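Local structure of kojibiose phosphorylase (Gut metagenome, 6W0P) at residues E10-P13 with Y14-V17; I16-N19 with N20-D24; M528-A531 with S532-M535. The protein is a carbohydrate-active enzyme of glycoside hydrolase family 65, combining a beta-rich N-terminal domain, a helical central catalytic domain and a smaller C-terminal domain. All blocks are in the same frame, centred on the assembly; numbering follows the deposited sequence.

Contact 1 of 3, residues E10-P13 with Y14-V17; sequences ETEP and YRIV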
ATOM      1  N   GLU A  10       4.110 -10.801 -42.072  1.00 33.94           N
ATOM      2  CA  GLU A  10       3.764 -11.824 -43.088  1.00 35.84           C
ATOM      3  C   GLU A  10       3.494 -13.164 -42.389  1.00 36.63           C
ATOM      4  O   GLU A  10       4.116 -13.471 -41.334  1.00 35.93           O
ATOM      5  CB  GLU A  10       4.870 -11.980 -44.127  1.00 37.08           C
ATOM      6  CG  GLU A  10       5.149 -10.713 -44.919  1.00 39.34           C
ATOM      7  CD  GLU A  10       3.928  -9.921 -45.363  1.00 40.92           C
ATOM      8  OE1 GLU A  10       3.909  -8.697 -45.157  1.00 42.52           O
ATOM      9  OE2 GLU A  10       2.984 -10.537 -45.899  1.00 45.42           O
ATOM     10  N   THR A  11       2.577 -13.920 -42.981  1.00 37.30           N
ATOM     11  CA  THR A  11       2.149 -15.272 -42.568  1.00 37.95           C
ATOM     12  C   THR A  11       2.919 -16.317 -43.368  1.00 37.76           C
ATOM     13  O   THR A  11       2.626 -16.462 -44.558  1.00 38.41           O
ATOM     14  CB  THR A  11       0.647 -15.437 -42.776  1.00 38.38           C
ATOM     15  OG1 THR A  11       0.040 -14.444 -41.954  1.00 40.39           O
ATOM     16  CG2 THR A  11       0.167 -16.809 -42.371  1.00 39.03           C
ATOM     17  N   GLU A  12       3.854 -17.002 -42.714  1.00 37.35           N
ATOM     18  CA  GLU A  12       4.608 -18.162 -43.251  1.00 37.30           C
ATOM     19  C   GLU A  12       4.696 -19.216 -42.156  1.00 35.82           C
ATOM     20  O   GLU A  12       4.840 -18.878 -40.983  1.00 35.25           O
ATOM     21  CB  GLU A  12       6.046 -17.811 -43.612  1.00 38.06           C
ATOM     22  CG  GLU A  12       6.209 -16.817 -44.736  1.00 39.12           C
ATOM     23  CD  GLU A  12       7.662 -16.726 -45.165  1.00 39.95           C
ATOM     24  OE1 GLU A  12       8.419 -17.719 -44.916  1.00 39.84           O
ATOM     25  OE2 GLU A  12       8.037 -15.674 -45.740  1.00 40.66           O
ATOM     26  N   PRO A  13       4.706 -20.516 -42.505  1.00 34.57           N
ATOM     27  CA  PRO A  13       4.647 -21.560 -41.492  1.00 34.28           C
ATOM     28  C   PRO A  13       5.949 -21.711 -40.697  1.00 33.72           C
ATOM     29  O   PRO A  13       5.823 -22.155 -39.574  1.00 32.45           O
ATOM     30  CB  PRO A  13       4.310 -22.856 -42.262  1.00 34.76           C
ATOM     31  CG  PRO A  13       4.642 -22.563 -43.718  1.00 35.09           C
ATOM     32  CD  PRO A  13       4.723 -21.047 -43.874  1.00 35.04           C
ATOM     33  N   TYR A  14       7.121 -21.331 -41.241  1.00 33.54           N
ATOM     34  CA  TYR A  14       8.442 -21.603 -40.596  1.00 33.93           C
ATOM     35  C   TYR A  14       9.251 -20.323 -40.322  1.00 32.85           C
ATOM     36  O   TYR A  14      10.393 -20.450 -39.870  1.00 31.64           O
ATOM     37  CB  TYR A  14       9.275 -22.590 -41.429  1.00 35.12           C
ATOM     38  CG  TYR A  14       8.662 -23.957 -41.620  1.00 36.88           C
ATOM     39  CD1 TYR A  14       8.681 -24.910 -40.602  1.00 37.71           C
ATOM     40  CD2 TYR A  14       8.061 -24.302 -42.824  1.00 37.88           C
ATOM     41  CE1 TYR A  14       8.121 -26.169 -40.779  1.00 37.84           C
ATOM     42  CE2 TYR A  14       7.527 -25.563 -43.024  1.00 39.12           C
ATOM     43  CZ  TYR A  14       7.542 -26.489 -41.992  1.00 39.45           C
ATOM     44  OH  TYR A  14       6.970 -27.711 -42.199  1.00 44.22           O
ATOM     45  N   ARG A  15       8.699 -19.140 -40.590  1.00 32.25           N
ATOM     46  CA  ARG A  15       9.408 -17.858 -40.383  1.00 31.49           C
ATOM     47  C   ARG A  15       8.424 -16.755 -39.988  1.00 31.06           C
ATOM     48  O   ARG A  15       7.250 -16.813 -40.379  1.00 31.79           O
ATOM     49  CB  ARG A  15      10.159 -17.449 -41.655  1.00 32.28           C
ATOM     50  CG  ARG A  15      10.913 -18.587 -42.328  1.00 32.37           C
ATOM     51  CD  ARG A  15      11.911 -18.044 -43.337  1.00 32.41           C
ATOM     52  NE  ARG A  15      11.229 -17.389 -44.434  1.00 32.80           N
ATOM     53  CZ  ARG A  15      11.822 -16.649 -45.378  1.00 32.99           C
ATOM     54  NH1 ARG A  15      13.137 -16.474 -45.382  1.00 32.51           N
ATOM     55  NH2 ARG A  15      11.080 -16.121 -46.339  1.00 32.81           N
ATOM     56  N   ILE A  16       8.904 -15.782 -39.222  1.00 30.60           N
ATOM     57  CA  ILE A  16       8.231 -14.478 -39.009  1.00 30.22           C
ATOM     58  C   ILE A  16       8.958 -13.518 -39.941  1.00 31.93           C
ATOM     59  O   ILE A  16      10.241 -13.489 -39.913  1.00 34.15           O
ATOM     60  CB  ILE A  16       8.288 -14.045 -37.535  1.00 29.56           C
ATOM     61  CG1 ILE A  16       7.932 -15.174 -36.559  1.00 28.99           C
ATOM     62  CG2 ILE A  16       7.408 -12.836 -37.303  1.00 29.52           C
ATOM     63  CD1 ILE A  16       6.565 -15.816 -36.810  1.00 28.82           C
ATOM     64  N   VAL A  17       8.214 -12.810 -40.775  1.00 31.69           N
ATOM     65  CA  VAL A  17       8.788 -11.853 -41.756  1.00 32.15           C
ATOM     66  C   VAL A  17       8.124 -10.493 -41.560  1.00 32.41           C
ATOM     67  O   VAL A  17       6.866 -10.442 -41.543  1.00 32.65           O
ATOM     68  CB  VAL A  17       8.639 -12.371 -43.197  1.00 32.03           C
ATOM     69  CG1 VAL A  17       9.202 -11.371 -44.213  1.00 32.64           C
ATOM     70  CG2 VAL A  17       9.338 -13.704 -43.343  1.00 31.86           C
TER
HETATM   71  O   HOH W   1       8.033 -20.543 -43.947  1.00 32.83           O

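Contact 2 of 3, residues I16-N19 with N20-D24; sequences IVEN and NFHPD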
ATOM      1  N   ILE A  16       8.904 -15.782 -39.222  1.00 30.60           N
ATOM      2  CA  ILE A  16       8.231 -14.478 -39.009  1.00 30.22           C
ATOM      3  C   ILE A  16       8.958 -13.518 -39.941  1.00 31.93           C
ATOM      4  O   ILE A  16      10.241 -13.489 -39.913  1.00 34.15           O
ATOM      5  CB  ILE A  16       8.288 -14.045 -37.535  1.00 29.56           C
ATOM      6  CG1 ILE A  16       7.932 -15.174 -36.559  1.00 28.99           C
ATOM      7  CG2 ILE A  16       7.408 -12.836 -37.303  1.00 29.52           C
ATOM      8  CD1 ILE A  16       6.565 -15.816 -36.810  1.00 28.82           C
ATOM      9  N   VAL A  17       8.214 -12.810 -40.775  1.00 31.69           N
ATOM     10  CA  VAL A  17       8.788 -11.853 -41.756  1.00 32.15           C
ATOM     11  C   VAL A  17       8.124 -10.493 -41.560  1.00 32.41           C
ATOM     12  O   VAL A  17       6.866 -10.442 -41.543  1.00 32.65           O
ATOM     13  CB  VAL A  17       8.639 -12.371 -43.197  1.00 32.03           C
ATOM     14  CG1 VAL A  17       9.202 -11.371 -44.213  1.00 32.64           C
ATOM     15  CG2 VAL A  17       9.338 -13.704 -43.343  1.00 31.86           C
ATOM     16  N   GLU A  18       8.936  -9.441 -41.428  1.00 32.76           N
ATOM     17  CA  GLU A  18       8.470  -8.030 -41.531  1.00 33.54           C
ATOM     18  C   GLU A  18       8.878  -7.502 -42.910  1.00 33.72           C
ATOM     19  O   GLU A  18      10.063  -7.490 -43.186  1.00 33.66           O
ATOM     20  CB  GLU A  18       9.027  -7.152 -40.405  1.00 32.54           C
ATOM     21  CG  GLU A  18       8.406  -5.759 -40.365  1.00 32.08           C
ATOM     22  CD  GLU A  18       9.062  -4.762 -39.417  1.00 31.99           C
ATOM     23  OE1 GLU A  18      10.150  -5.076 -38.845  1.00 31.00           O
ATOM     24  OE2 GLU A  18       8.454  -3.684 -39.214  1.00 31.30           O
ATOM     25  N   ASN A  19       7.906  -7.186 -43.754  1.00 35.97           N
ATOM     26  CA  ASN A  19       8.099  -6.606 -45.111  1.00 37.93           C
ATOM     27  C   ASN A  19       8.014  -5.085 -44.962  1.00 36.90           C
ATOM     28  O   ASN A  19       6.922  -4.598 -44.635  1.00 34.87           O
ATOM     29  CB  ASN A  19       7.032  -7.091 -46.105  1.00 41.10           C
ATOM     30  CG  ASN A  19       7.367  -8.383 -46.822  1.00 44.09           C
ATOM     31  OD1 ASN A  19       8.406  -8.994 -46.574  1.00 49.24           O
ATOM     32  ND2 ASN A  19       6.485  -8.819 -47.712  1.00 45.32           N
ATOM     33  N   ASN A  20       9.126  -4.378 -45.170  1.00 36.70           N
ATOM     34  CA  ASN A  20       9.247  -2.924 -44.874  1.00 37.68           C
ATOM     35  C   ASN A  20       9.359  -2.725 -43.357  1.00 37.26           C
ATOM     36  O   ASN A  20       8.817  -3.556 -42.597  1.00 35.61           O
ATOM     37  CB  ASN A  20       8.084  -2.096 -45.436  1.00 37.49           C
ATOM     38  CG  ASN A  20       7.903  -2.280 -46.929  1.00 38.38           C
ATOM     39  OD1 ASN A  20       8.875  -2.289 -47.692  1.00 38.13           O
ATOM     40  ND2 ASN A  20       6.654  -2.415 -47.352  1.00 38.50           N
ATOM     41  N   PHE A  21      10.055  -1.659 -42.953  1.00 37.91           N
ATOM     42  CA  PHE A  21      10.181  -1.239 -41.541  1.00 38.29           C
ATOM     43  C   PHE A  21       8.903  -0.519 -41.157  1.00 38.49           C
ATOM     44  O   PHE A  21       8.549   0.372 -41.915  1.00 39.39           O
ATOM     45  CB  PHE A  21      11.369  -0.306 -41.332  1.00 37.95           C
ATOM     46  CG  PHE A  21      11.575   0.119 -39.898  1.00 38.02           C
ATOM     47  CD1 PHE A  21      11.479  -0.803 -38.858  1.00 37.77           C
ATOM     48  CD2 PHE A  21      11.880   1.437 -39.581  1.00 37.48           C
ATOM     49  CE1 PHE A  21      11.671  -0.408 -37.542  1.00 37.15           C
ATOM     50  CE2 PHE A  21      12.082   1.826 -38.260  1.00 37.23           C
ATOM     51  CZ  PHE A  21      11.989   0.900 -37.249  1.00 37.07           C
ATOM     52  N   HIS A  22       8.251  -0.918 -40.063  1.00 37.90           N
ATOM     53  CA  HIS A  22       7.119  -0.179 -39.440  1.00 38.69           C
ATOM     54  C   HIS A  22       7.618   0.534 -38.189  1.00 38.59           C
ATOM     55  O   HIS A  22       7.829  -0.100 -37.152  1.00 38.14           O
ATOM     56  CB  HIS A  22       5.956  -1.123 -39.114  1.00 39.66           C
ATOM     57  CG  HIS A  22       5.525  -1.951 -40.267  1.00 39.83           C
ATOM     58  ND1 HIS A  22       6.340  -2.933 -40.811  1.00 39.93           N
ATOM     59  CD2 HIS A  22       4.389  -1.937 -40.991  1.00 40.13           C
ATOM     60  CE1 HIS A  22       5.715  -3.494 -41.821  1.00 39.46           C
ATOM     61  NE2 HIS A  22       4.513  -2.899 -41.948  1.00 40.13           N
ATOM     62  N   PRO A  23       7.876   1.857 -38.261  1.00 39.16           N
ATOM     63  CA  PRO A  23       8.457   2.584 -37.136  1.00 39.19           C
ATOM     64  C   PRO A  23       7.637   2.449 -35.852  1.00 38.80           C
ATOM     65  O   PRO A  23       8.240   2.318 -34.816  1.00 37.66           O
ATOM     66  CB  PRO A  23       8.491   4.042 -37.628  1.00 39.68           C
ATOM     67  CG  PRO A  23       8.584   3.918 -39.134  1.00 39.94           C
ATOM     68  CD  PRO A  23       7.742   2.705 -39.462  1.00 39.92           C
ATOM     69  N   ASP A  24       6.306   2.459 -35.975  1.00 39.72           N
ATOM     70  CA  ASP A  24       5.331   2.451 -34.852  1.00 40.79           C
ATOM     71  C   ASP A  24       5.329   1.077 -34.151  1.00 39.44           C
ATOM     72  O   ASP A  24       4.786   1.011 -33.028  1.00 39.28           O
ATOM     73  CB  ASP A  24       3.930   2.844 -35.343  1.00 43.81           C
ATOM     74  CG  ASP A  24       3.475   2.095 -36.583  1.00 47.47           C
ATOM     75  OD1 ASP A  24       4.314   1.925 -37.492  1.00 51.87           O
ATOM     76  OD2 ASP A  24       2.287   1.686 -36.642  1.00 53.03           O
TER
HETATM   77  O   HOH W   2       9.025  -2.816 -36.929  1.00 25.58           O

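Contact 3 of 3, residues M528-A531 with S532-M535; sequences MKDA and SRKM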
ATOM      1  N   MET A 528      -0.287 -32.550  11.037  1.00 42.89           N
ATOM      2  CA  MET A 528      -0.534 -32.584   9.574  1.00 42.60           C
ATOM      3  C   MET A 528      -1.761 -33.446   9.291  1.00 44.25           C
ATOM      4  O   MET A 528      -2.623 -32.987   8.514  1.00 44.10           O
ATOM      5  CB  MET A 528       0.648 -33.116   8.767  1.00 41.81           C
ATOM      6  CG  MET A 528       0.445 -32.914   7.276  1.00 40.78           C
ATOM      7  SD  MET A 528       1.931 -33.180   6.301  1.00 39.34           S
ATOM      8  CE  MET A 528       2.019 -34.971   6.298  1.00 40.42           C
ATOM      9  N   LYS A 529      -1.855 -34.624   9.913  1.00 45.87           N
ATOM     10  CA  LYS A 529      -3.030 -35.523   9.760  1.00 47.17           C
ATOM     11  C   LYS A 529      -4.290 -34.804  10.248  1.00 45.02           C
ATOM     12  O   LYS A 529      -5.309 -34.858   9.535  1.00 44.95           O
ATOM     13  CB  LYS A 529      -2.850 -36.859  10.494  1.00 50.60           C
ATOM     14  CG  LYS A 529      -2.131 -37.940   9.692  1.00 52.91           C
ATOM     15  CD  LYS A 529      -1.686 -39.143  10.543  1.00 54.95           C
ATOM     16  CE  LYS A 529      -0.740 -40.079   9.815  1.00 55.73           C
ATOM     17  NZ  LYS A 529      -1.392 -40.692   8.633  1.00 56.01           N
ATOM     18  N   ASP A 530      -4.248 -34.180  11.421  1.00 43.60           N
ATOM     19  CA  ASP A 530      -5.457 -33.532  11.991  1.00 43.90           C
ATOM     20  C   ASP A 530      -5.841 -32.335  11.095  1.00 42.38           C
ATOM     21  O   ASP A 530      -7.046 -32.171  10.848  1.00 41.32           O
ATOM     22  CB  ASP A 530      -5.285 -33.171  13.472  1.00 44.69           C
ATOM     23  CG  ASP A 530      -6.558 -32.598  14.085  1.00 46.38           C
ATOM     24  OD1 ASP A 530      -7.597 -33.310  14.070  1.00 45.49           O
ATOM     25  OD2 ASP A 530      -6.521 -31.411  14.546  1.00 49.03           O
ATOM     26  N   ALA A 531      -4.879 -31.538  10.608  1.00 40.69           N
ATOM     27  CA  ALA A 531      -5.180 -30.339   9.780  1.00 40.78           C
ATOM     28  C   ALA A 531      -5.793 -30.796   8.448  1.00 41.23           C
ATOM     29  O   ALA A 531      -6.793 -30.200   7.994  1.00 39.99           O
ATOM     30  CB  ALA A 531      -3.954 -29.471   9.607  1.00 39.63           C
ATOM     31  N   SER A 532      -5.285 -31.905   7.907  1.00 43.12           N
ATOM     32  CA  SER A 532      -5.748 -32.515   6.639  1.00 42.81           C
ATOM     33  C   SER A 532      -7.215 -32.905   6.783  1.00 42.56           C
ATOM     34  O   SER A 532      -8.000 -32.577   5.894  1.00 41.65           O
ATOM     35  CB  SER A 532      -4.887 -33.682   6.272  1.00 44.01           C
ATOM     36  OG  SER A 532      -5.090 -34.048   4.920  1.00 45.82           O
ATOM     37  N   ARG A 533      -7.572 -33.563   7.882  1.00 44.41           N
ATOM     38  CA  ARG A 533      -8.946 -34.074   8.132  1.00 44.99           C
ATOM     39  C   ARG A 533      -9.893 -32.889   8.367  1.00 42.29           C
ATOM     40  O   ARG A 533     -11.046 -32.947   7.935  1.00 40.13           O
ATOM     41  CB  ARG A 533      -8.953 -35.042   9.327  1.00 48.52           C
ATOM     42  CG  ARG A 533      -8.187 -36.342   9.086  1.00 53.31           C
ATOM     43  CD  ARG A 533      -8.403 -37.448  10.135  1.00 56.67           C
ATOM     44  NE  ARG A 533      -8.361 -36.945  11.518  1.00 60.09           N
ATOM     45  CZ  ARG A 533      -7.391 -37.165  12.419  1.00 61.70           C
ATOM     46  NH1 ARG A 533      -6.344 -37.917  12.124  1.00 64.09           N
ATOM     47  NH2 ARG A 533      -7.473 -36.615  13.620  1.00 61.25           N
ATOM     48  N   LYS A 534      -9.445 -31.848   9.066  1.00 41.22           N
ATOM     49  CA  LYS A 534     -10.353 -30.756   9.509  1.00 40.89           C
ATOM     50  C   LYS A 534     -10.356 -29.600   8.503  1.00 38.83           C
ATOM     51  O   LYS A 534     -11.121 -28.659   8.721  1.00 38.44           O
ATOM     52  CB  LYS A 534      -9.958 -30.283  10.904  1.00 42.20           C
ATOM     53  CG  LYS A 534     -10.276 -31.286  12.004  1.00 43.44           C
ATOM     54  CD  LYS A 534      -9.943 -30.752  13.371  1.00 44.78           C
ATOM     55  CE  LYS A 534     -10.293 -31.709  14.492  1.00 46.42           C
ATOM     56  NZ  LYS A 534      -9.740 -31.185  15.765  1.00 48.72           N
ATOM     57  N   MET A 535      -9.589 -29.705   7.421  1.00 36.47           N
ATOM     58  CA  MET A 535      -9.440 -28.619   6.424  1.00 34.77           C
ATOM     59  C   MET A 535     -10.829 -28.238   5.902  1.00 33.61           C
ATOM     60  O   MET A 535     -11.575 -29.129   5.451  1.00 32.86           O
ATOM     61  CB  MET A 535      -8.523 -29.027   5.269  1.00 34.23           C
ATOM     62  CG  MET A 535      -8.258 -27.900   4.292  1.00 34.03           C
ATOM     63  SD  MET A 535      -7.169 -26.593   4.896  1.00 33.44           S
ATOM     64  CE  MET A 535      -5.650 -27.534   4.990  1.00 33.80           C
TER

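Contact 1 of 3, residues E10-P13 with Y14-V17
The guanidinium group of R15 presents one edge to the carboxylate of E12, and the two flat groups meet side-on, with their planes 37° apart. NE of R15 donates to OE1 of E12 at 2.9 Å in a nearly straight bond (170° at the hydrogen). OE1 lies almost in the guanidinium plane and is met on its syn side, though from somewhat out of the carboxylate plane. The second prong runs from NH2 of R15 to the syn lone pair of OE2 of E12, 3.1 Å long and somewhat tilted from the guanidinium plane. Two nitrogens thus grip two oxygens, a bidentate salt bridge that fixes the rotation of both groups. E12 reaches out extended beyond CG (chi2 -170°), whereas R15 bends at its third torsion to turn NE and NH2 back. V17 leans on the same carboxylate, its CG2 lying 3.4 Å from OE2 of E12. The Y14 ring is oblique to the backbone of P13, and the pyrrolidine CG of P13 meets CD2 of that ring at 3.9 Å. A water bridges the turn, donating to OE1 of E12 at 3.0 Å and accepting from the backbone N of Y14, so OE1 serves the arginine and the turn together. Farther from the bend, the backbone N of E10 donates to O of V17 at 2.8 Å, while the CB atoms of these residues pack against each other. R15 also touches I116 and D118 of strand 109-118, and R315 of helix 308-324 donates to O of P13. The arrangement is that of a beta hairpin whose first strand, 10-11, is weakly bonded and forms an outermost strand of the large antiparallel sheet in this chain.

Contact 2 of 3, residues I16-N19 with N20-D24
E18 and H22 make the tight part of this turn: their side chains run past each other in opposite directions, and carboxylate and imidazole lie nearly coplanar, 18° apart. ND1 of H22 donates to the anti lone pair of OE2 of E18 at 2.8 Å, with the oxygen at the edge of the ring. The backbone N of H22 reaches the same oxygen at 2.9 Å, but from above the carboxylate plane. Extension of E18 from its first torsion onward (CG anti to the backbone N, chi1 -172°) carries OE2 across the bend, and CG passes 3.2 Å from O of N20. A water that donates to O of H22 also lies beside OE2. The outer side is looser: the side chain of N20 is exposed and that of N19 turns off from the bend, although CE1 of H22 still comes within 3.3 Å of O of N19. Y8 meets the histidine ring edge-to-face, and R115 forms a salt bridge with OE1 of E18. With two N-H donors on OE2 and an arginine on OE1, the carboxylate would probably be favoured in its ionised form, while its bond to ND1, with Y8 against the ring, would help orient the imidazole.

Contact 3 of 3, residues M528-A531 with S532-M535
The closing turns of helix 522-534 carry a salt-bridge network in which D530 serves two basic residues, R533 and K534, one turn further along. OD1 of D530 faces NH2 of R533 at 3.3 Å; the two side chains cross at about a right angle, and their flat groups are inclined by 62°. The guanidinium also turns one face to the helix backbone, with CA of D530 4.0 Å above its plane. OD2 of D530 pairs with NZ of K534 at 3.4 Å, a weak bond. The aspartate can serve both because CG stands anti to its own backbone N (chi1 -176°), while the extended K534 chain passes obliquely across the carboxylate, bringing its CE to 3.2 Å from OD1 of D530. OD2 is also hydrogen-bonded to OH of Y461, and NZ of K534 to O of K465. These groups ride on regular alpha-helical hydrogen bonding in the family 65 catalytic domain: N of S532 donates to O of M528 at 2.9 Å, N of R533 to O of K529 at 3.1 Å, and N of K534 to O of D530 at 3.0 Å. M535, the first residue to leave helical geometry, packs on F497 and F468.

Contacts 1 and 2 are consecutive pieces of one chain path: they share I16 and V17 on strand 15-19, their centres lie 12 Å apart, and CG of E10 packs against ND2 of N19 at 3.6 Å. Contact 1 forms the turn leading into that strand and contact 2 the turn leading out of it, each organised around a glutamate. Contact 3 stands apart, on the opposite side of the chain's centre; its centre is about 54 Å from that of contact 1 and 59 Å from that of contact 2, with nearest atoms about 45 Å away in both cases. There too an acidic residue gathers its basic neighbours, but along a helix.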